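Local coordinates for protein alcohol dehydrogenase (Escherichia coli, PDB 5VM2) that is an oxidoreductase of unknown specificity involved in membrane biogenesis, probably an NAD(P)-dependent, zinc-containing dehydrogenase that oxidises CH-OH groups, at residues A[52-65]-A[114-126]. Residues are numbered along the deposited sequence; the frame is centred on the assembly and turned at random.
Sequences IPPKDPNQEIGLGH and FMATQPNYRGALT. With MG (magnesium ion), chain C.
Tyr121 packs its ring on Pro54 and Gln59 in the bend of the loop 52-65, burying more surface than any other residue in the contact. Its CB sits near the backbone N of Gly62. CG is anti to the carbonyl carbon (chi1 -51°), which sends the ring out over Pro54. CD1 meets CG of Gln59 at 3.8 Å, on the same side; CE1 touches CB of Pro54, and CG of Pro54 makes a CH-pi contact over that face, 4.2 Å from the centroid. The opposite face carries Thr117 O and Gln118 C of its own loop, offset toward the rim. At the tip, OH comes within 2.9 Å of Ile52 O, which approaches the ring edge near its plane. Gly62 N donates to Tyr121 O at 2.9 Å, in the carbonyl plane though bent (139° at the hydrogen). Gly62 and Gly123 bring the backbones to 3.9 Å between CA atoms. Beyond them Leu125 N gives Leu63 O a straighter bond (161°), and Ala124 N reaches Gly64 O from above its carbonyl plane. At the far end the His65 ring meets Phe114 obliquely, CG to CE1 3.8 Å, while His65 NE2 binds magnesium at 2.4 Å with Glu66, Glu152 and water. This site, distinct from the zinc held by Cys95, Cys98, Cys101 and Cys109, probably corresponds to the catalytic zinc site of the family. Two GroES-like-domain loops thus join through backbone bonds and a tyrosine, and Phe114 packs against a metal ligand whose ND1 bonds weakly to Asp42, consistent with restricted imidazole rotation.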
loop_
_atom_site.group_PDB
_atom_site.type_symbol
_atom_site.label_atom_id
_atom_site.label_comp_id
_atom_site.label_asym_id
_atom_site.label_seq_id
_atom_site.Cartn_x
_atom_site.Cartn_y
_atom_site.Cartn_z
ATOM N N ILE A 52 -15.050 11.992 -3.225
ATOM C CA ILE A 52 -15.389 13.334 -3.684
ATOM C C ILE A 52 -15.759 13.240 -5.160
ATOM O O ILE A 52 -14.899 12.869 -5.976
ATOM C CB ILE A 52 -14.228 14.312 -3.472
ATOM C CG1 ILE A 52 -13.951 14.481 -1.975
ATOM C CG2 ILE A 52 -14.531 15.647 -4.138
ATOM C CD1 ILE A 52 -13.226 15.760 -1.617
ATOM N N PRO A 53 -17.001 13.528 -5.537
ATOM C CA PRO A 53 -17.366 13.524 -6.954
ATOM C C PRO A 53 -16.484 14.482 -7.731
ATOM O O PRO A 53 -16.082 15.530 -7.204
ATOM C CB PRO A 53 -18.827 13.998 -6.946
ATOM C CG PRO A 53 -19.327 13.652 -5.590
ATOM C CD PRO A 53 -18.153 13.824 -4.669
ATOM N N PRO A 54 -16.136 14.148 -8.970
ATOM C CA PRO A 54 -15.388 15.101 -9.792
ATOM C C PRO A 54 -16.179 16.386 -9.978
ATOM O O PRO A 54 -17.384 16.365 -10.240
ATOM C CB PRO A 54 -15.194 14.356 -11.116
ATOM C CG PRO A 54 -15.359 12.917 -10.777
ATOM C CD PRO A 54 -16.359 12.870 -9.665
ATOM N N LYS A 55 -15.486 17.515 -9.820
ATOM C CA LYS A 55 -16.104 18.812 -10.063
ATOM C C LYS A 55 -16.629 18.929 -11.490
ATOM O O LYS A 55 -17.527 19.740 -11.750
ATOM C CB LYS A 55 -15.085 19.917 -9.749
ATOM C CG LYS A 55 -15.444 21.309 -10.234
ATOM C CD LYS A 55 -15.979 22.169 -9.106
ATOM C CE LYS A 55 -16.700 23.390 -9.651
ATOM N NZ LYS A 55 -17.354 24.182 -8.573
ATOM N N ASP A 56 -16.122 18.102 -12.405
ATOM C CA ASP A 56 -16.485 18.154 -13.813
ATOM C C ASP A 56 -17.542 17.102 -14.115
ATOM O O ASP A 56 -17.321 15.917 -13.819
ATOM C CB ASP A 56 -15.250 17.926 -14.675
ATOM C CG ASP A 56 -15.391 18.502 -16.065
ATOM O OD1 ASP A 56 -16.515 18.505 -16.604
ATOM O OD2 ASP A 56 -14.368 18.956 -16.619
ATOM N N PRO A 57 -18.696 17.485 -14.697
ATOM C CA PRO A 57 -19.769 16.516 -14.986
ATOM C C PRO A 57 -19.321 15.218 -15.645
ATOM O O PRO A 57 -19.750 14.135 -15.234
ATOM C CB PRO A 57 -20.700 17.300 -15.922
ATOM C CG PRO A 57 -20.316 18.753 -15.782
ATOM C CD PRO A 57 -19.152 18.874 -14.849
ATOM N N ASN A 58 -18.475 15.303 -16.671
ATOM C CA ASN A 58 -18.020 14.100 -17.359
ATOM C C ASN A 58 -16.504 13.968 -17.287
ATOM O O ASN A 58 -15.845 13.673 -18.290
ATOM C CB ASN A 58 -18.495 14.100 -18.814
ATOM C CG ASN A 58 -18.482 15.482 -19.429
ATOM O OD1 ASN A 58 -17.465 16.174 -19.402
ATOM N ND2 ASN A 58 -19.615 15.893 -19.988
ATOM N N GLN A 59 -15.949 14.182 -16.097
ATOM C CA GLN A 59 -14.523 13.999 -15.887
ATOM C C GLN A 59 -14.126 12.552 -16.164
ATOM O O GLN A 59 -14.857 11.614 -15.834
ATOM C CB GLN A 59 -14.160 14.391 -14.455
ATOM C CG GLN A 59 -12.858 13.813 -13.935
ATOM C CD GLN A 59 -11.649 14.574 -14.430
ATOM O OE1 GLN A 59 -11.624 15.806 -14.403
ATOM N NE2 GLN A 59 -10.636 13.847 -14.886
ATOM N N GLU A 60 -12.968 12.377 -16.796
ATOM C CA GLU A 60 -12.431 11.048 -17.063
ATOM C C GLU A 60 -11.705 10.565 -15.812
ATOM O O GLU A 60 -10.615 11.047 -15.488
ATOM C CB GLU A 60 -11.515 11.081 -18.283
ATOM C CG GLU A 60 -12.255 11.449 -19.568
ATOM C CD GLU A 60 -11.334 11.630 -20.761
ATOM O OE1 GLU A 60 -10.100 11.549 -20.588
ATOM O OE2 GLU A 60 -11.848 11.854 -21.878
ATOM N N ILE A 61 -12.314 9.616 -15.108
ATOM C CA ILE A 61 -11.852 9.193 -13.790
ATOM C C ILE A 61 -10.854 8.055 -13.965
ATOM O O ILE A 61 -11.236 6.922 -14.270
ATOM C CB ILE A 61 -13.026 8.770 -12.901
ATOM C CG1 ILE A 61 -13.998 9.937 -12.715
ATOM C CG2 ILE A 61 -12.527 8.266 -11.560
ATOM C CD1 ILE A 61 -15.291 9.545 -12.040
ATOM N N GLY A 62 -9.572 8.353 -13.762
ATOM C CA GLY A 62 -8.555 7.325 -13.815
ATOM C C GLY A 62 -8.452 6.543 -12.515
ATOM O O GLY A 62 -8.965 6.937 -11.468
ATOM N N LEU A 63 -7.772 5.402 -12.597
ATOM C CA LEU A 63 -7.574 4.543 -11.439
ATOM C C LEU A 63 -6.163 3.980 -11.462
ATOM O O LEU A 63 -5.547 3.842 -12.524
ATOM C CB LEU A 63 -8.594 3.397 -11.395
ATOM C CG LEU A 63 -10.021 3.762 -10.986
ATOM C CD1 LEU A 63 -10.900 2.522 -10.988
ATOM C CD2 LEU A 63 -10.040 4.436 -9.622
ATOM N N GLY A 64 -5.659 3.660 -10.272
ATOM C CA GLY A 64 -4.327 3.113 -10.133
ATOM C C GLY A 64 -3.343 4.094 -9.534
ATOM O O GLY A 64 -3.285 5.259 -9.943
ATOM N N HIS A 65 -2.561 3.634 -8.558
ATOM C CA HIS A 65 -1.529 4.475 -7.958
ATOM C C HIS A 65 -0.204 3.767 -7.722
ATOM O O HIS A 65 0.821 4.450 -7.626
ATOM C CB HIS A 65 -2.025 5.076 -6.635
ATOM C CG HIS A 65 -2.266 4.070 -5.551
ATOM N ND1 HIS A 65 -3.477 3.434 -5.379
ATOM C CD2 HIS A 65 -1.456 3.608 -4.568
ATOM C CE1 HIS A 65 -3.401 2.617 -4.344
ATOM N NE2 HIS A 65 -2.185 2.704 -3.833
ATOM N N PHE A 114 -2.226 13.109 -4.923
ATOM C CA PHE A 114 -2.096 11.661 -4.914
ATOM C C PHE A 114 -2.784 11.088 -6.145
ATOM O O PHE A 114 -3.888 11.518 -6.501
ATOM C CB PHE A 114 -2.690 11.062 -3.636
ATOM C CG PHE A 114 -2.237 9.657 -3.363
ATOM C CD1 PHE A 114 -2.956 8.577 -3.850
ATOM C CD2 PHE A 114 -1.080 9.417 -2.638
ATOM C CE1 PHE A 114 -2.543 7.286 -3.608
ATOM C CE2 PHE A 114 -0.656 8.124 -2.393
ATOM C CZ PHE A 114 -1.388 7.055 -2.878
ATOM N N MET A 115 -2.124 10.129 -6.792
ATOM C CA MET A 115 -2.636 9.544 -8.024
ATOM C C MET A 115 -4.047 9.004 -7.846
ATOM O O MET A 115 -4.396 8.459 -6.795
ATOM C CB MET A 115 -1.717 8.419 -8.498
ATOM C CG MET A 115 -0.369 8.886 -8.991
ATOM S SD MET A 115 0.164 7.864 -10.371
ATOM C CE MET A 115 -0.494 8.802 -11.746
ATOM N N ALA A 116 -4.858 9.172 -8.891
ATOM C CA ALA A 116 -6.191 8.578 -8.981
ATOM C C ALA A 116 -7.133 9.094 -7.901
ATOM O O ALA A 116 -8.055 8.383 -7.491
ATOM C CB ALA A 116 -6.120 7.048 -8.928
ATOM N N THR A 117 -6.860 10.330 -7.463
ATOM C CA THR A 117 -7.663 11.057 -6.456
ATOM C C THR A 117 -8.174 12.437 -6.786
ATOM O O THR A 117 -7.937 12.976 -7.830
ATOM C CB THR A 117 -7.128 11.112 -5.022
ATOM O OG1 THR A 117 -6.044 12.028 -4.971
ATOM C CG2 THR A 117 -6.748 9.793 -4.552
ATOM N N GLN A 118 -8.692 13.046 -5.741
ATOM C CA GLN A 118 -9.556 14.243 -5.725
ATOM C C GLN A 118 -9.494 15.395 -6.756
ATOM O O GLN A 118 -10.547 15.820 -7.234
ATOM C CB GLN A 118 -9.535 14.857 -4.317
ATOM C CG GLN A 118 -10.254 16.192 -4.211
ATOM C CD GLN A 118 -9.310 17.373 -4.329
ATOM O OE1 GLN A 118 -8.140 17.288 -3.950
ATOM N NE2 GLN A 118 -9.813 18.483 -4.858
ATOM N N PRO A 119 -8.322 16.053 -6.848
ATOM C CA PRO A 119 -8.485 17.155 -7.810
ATOM C C PRO A 119 -8.369 16.713 -9.262
ATOM O O PRO A 119 -9.074 17.224 -10.139
ATOM C CB PRO A 119 -7.358 18.126 -7.434
ATOM C CG PRO A 119 -6.476 17.387 -6.441
ATOM C CD PRO A 119 -6.926 15.963 -6.391
ATOM N N ASN A 120 -7.489 15.752 -9.516
ATOM C CA ASN A 120 -7.117 15.484 -10.900
ATOM C C ASN A 120 -7.498 14.093 -11.378
ATOM O O ASN A 120 -7.852 13.930 -12.548
ATOM C CB ASN A 120 -5.607 15.687 -11.059
ATOM C CG ASN A 120 -5.121 16.976 -10.407
ATOM O OD1 ASN A 120 -5.751 18.025 -10.535
ATOM N ND2 ASN A 120 -4.007 16.893 -9.681
ATOM N N TYR A 121 -7.611 13.092 -10.503
ATOM C CA TYR A 121 -8.058 11.746 -10.871
ATOM C C TYR A 121 -7.187 11.128 -11.963
ATOM O O TYR A 121 -7.675 10.363 -12.801
ATOM C CB TYR A 121 -9.529 11.742 -11.301
ATOM C CG TYR A 121 -10.468 12.425 -10.332
ATOM C CD1 TYR A 121 -10.961 13.697 -10.595
ATOM C CD2 TYR A 121 -10.866 11.798 -9.157
ATOM C CE1 TYR A 121 -11.825 14.326 -9.715
ATOM C CE2 TYR A 121 -11.727 12.418 -8.270
ATOM C CZ TYR A 121 -12.207 13.680 -8.557
ATOM O OH TYR A 121 -13.060 14.309 -7.677
ATOM N N ARG A 122 -5.898 11.463 -11.969
ATOM C CA ARG A 122 -4.957 10.853 -12.900
ATOM C C ARG A 122 -4.653 9.428 -12.458
ATOM O O ARG A 122 -4.111 9.216 -11.368
ATOM C CB ARG A 122 -3.663 11.656 -12.959
ATOM C CG ARG A 122 -3.776 13.079 -13.462
ATOM C CD ARG A 122 -2.475 13.844 -13.188
ATOM N NE ARG A 122 -1.286 13.133 -13.669
ATOM C CZ ARG A 122 -0.471 12.412 -12.899
ATOM N NH1 ARG A 122 -0.712 12.289 -11.599
ATOM N NH2 ARG A 122 0.581 11.804 -13.432
ATOM N N GLY A 123 -4.980 8.453 -13.302
ATOM C CA GLY A 123 -4.741 7.063 -12.974
ATOM C C GLY A 123 -3.417 6.551 -13.515
ATOM O O GLY A 123 -2.923 7.010 -14.541
ATOM N N ALA A 124 -2.841 5.582 -12.797
ATOM C CA ALA A 124 -1.633 4.922 -13.276
ATOM C C ALA A 124 -1.924 3.964 -14.423
ATOM O O ALA A 124 -1.002 3.591 -15.155
ATOM C CB ALA A 124 -0.949 4.178 -12.131
ATOM N N LEU A 125 -3.183 3.558 -14.591
ATOM C CA LEU A 125 -3.591 2.677 -15.685
ATOM C C LEU A 125 -3.602 3.480 -16.983
ATOM O O LEU A 125 -4.629 3.986 -17.441
ATOM C CB LEU A 125 -4.952 2.054 -15.394
ATOM C CG LEU A 125 -4.949 1.067 -14.225
ATOM C CD1 LEU A 125 -6.367 0.705 -13.809
ATOM C CD2 LEU A 125 -4.162 -0.179 -14.593
ATOM N N THR A 126 -2.417 3.601 -17.575
ATOM C CA THR A 126 -2.218 4.289 -18.842
ATOM C C THR A 126 -0.865 3.852 -19.377
ATOM O O THR A 126 -0.037 3.317 -18.637
ATOM C CB THR A 126 -2.285 5.815 -18.682
ATOM O OG1 THR A 126 -2.079 6.455 -19.952
ATOM C CG2 THR A 126 -1.232 6.292 -17.698
HETATM MG MG MG C . -1.035 1.104 -2.545
HETATM O O HOH W 1 -10.162 8.205 -9.372
HETATM O O HOH W 2 -6.509 5.565 -15.687
HETATM O O HOH W 3 -1.529 0.632 -0.763
#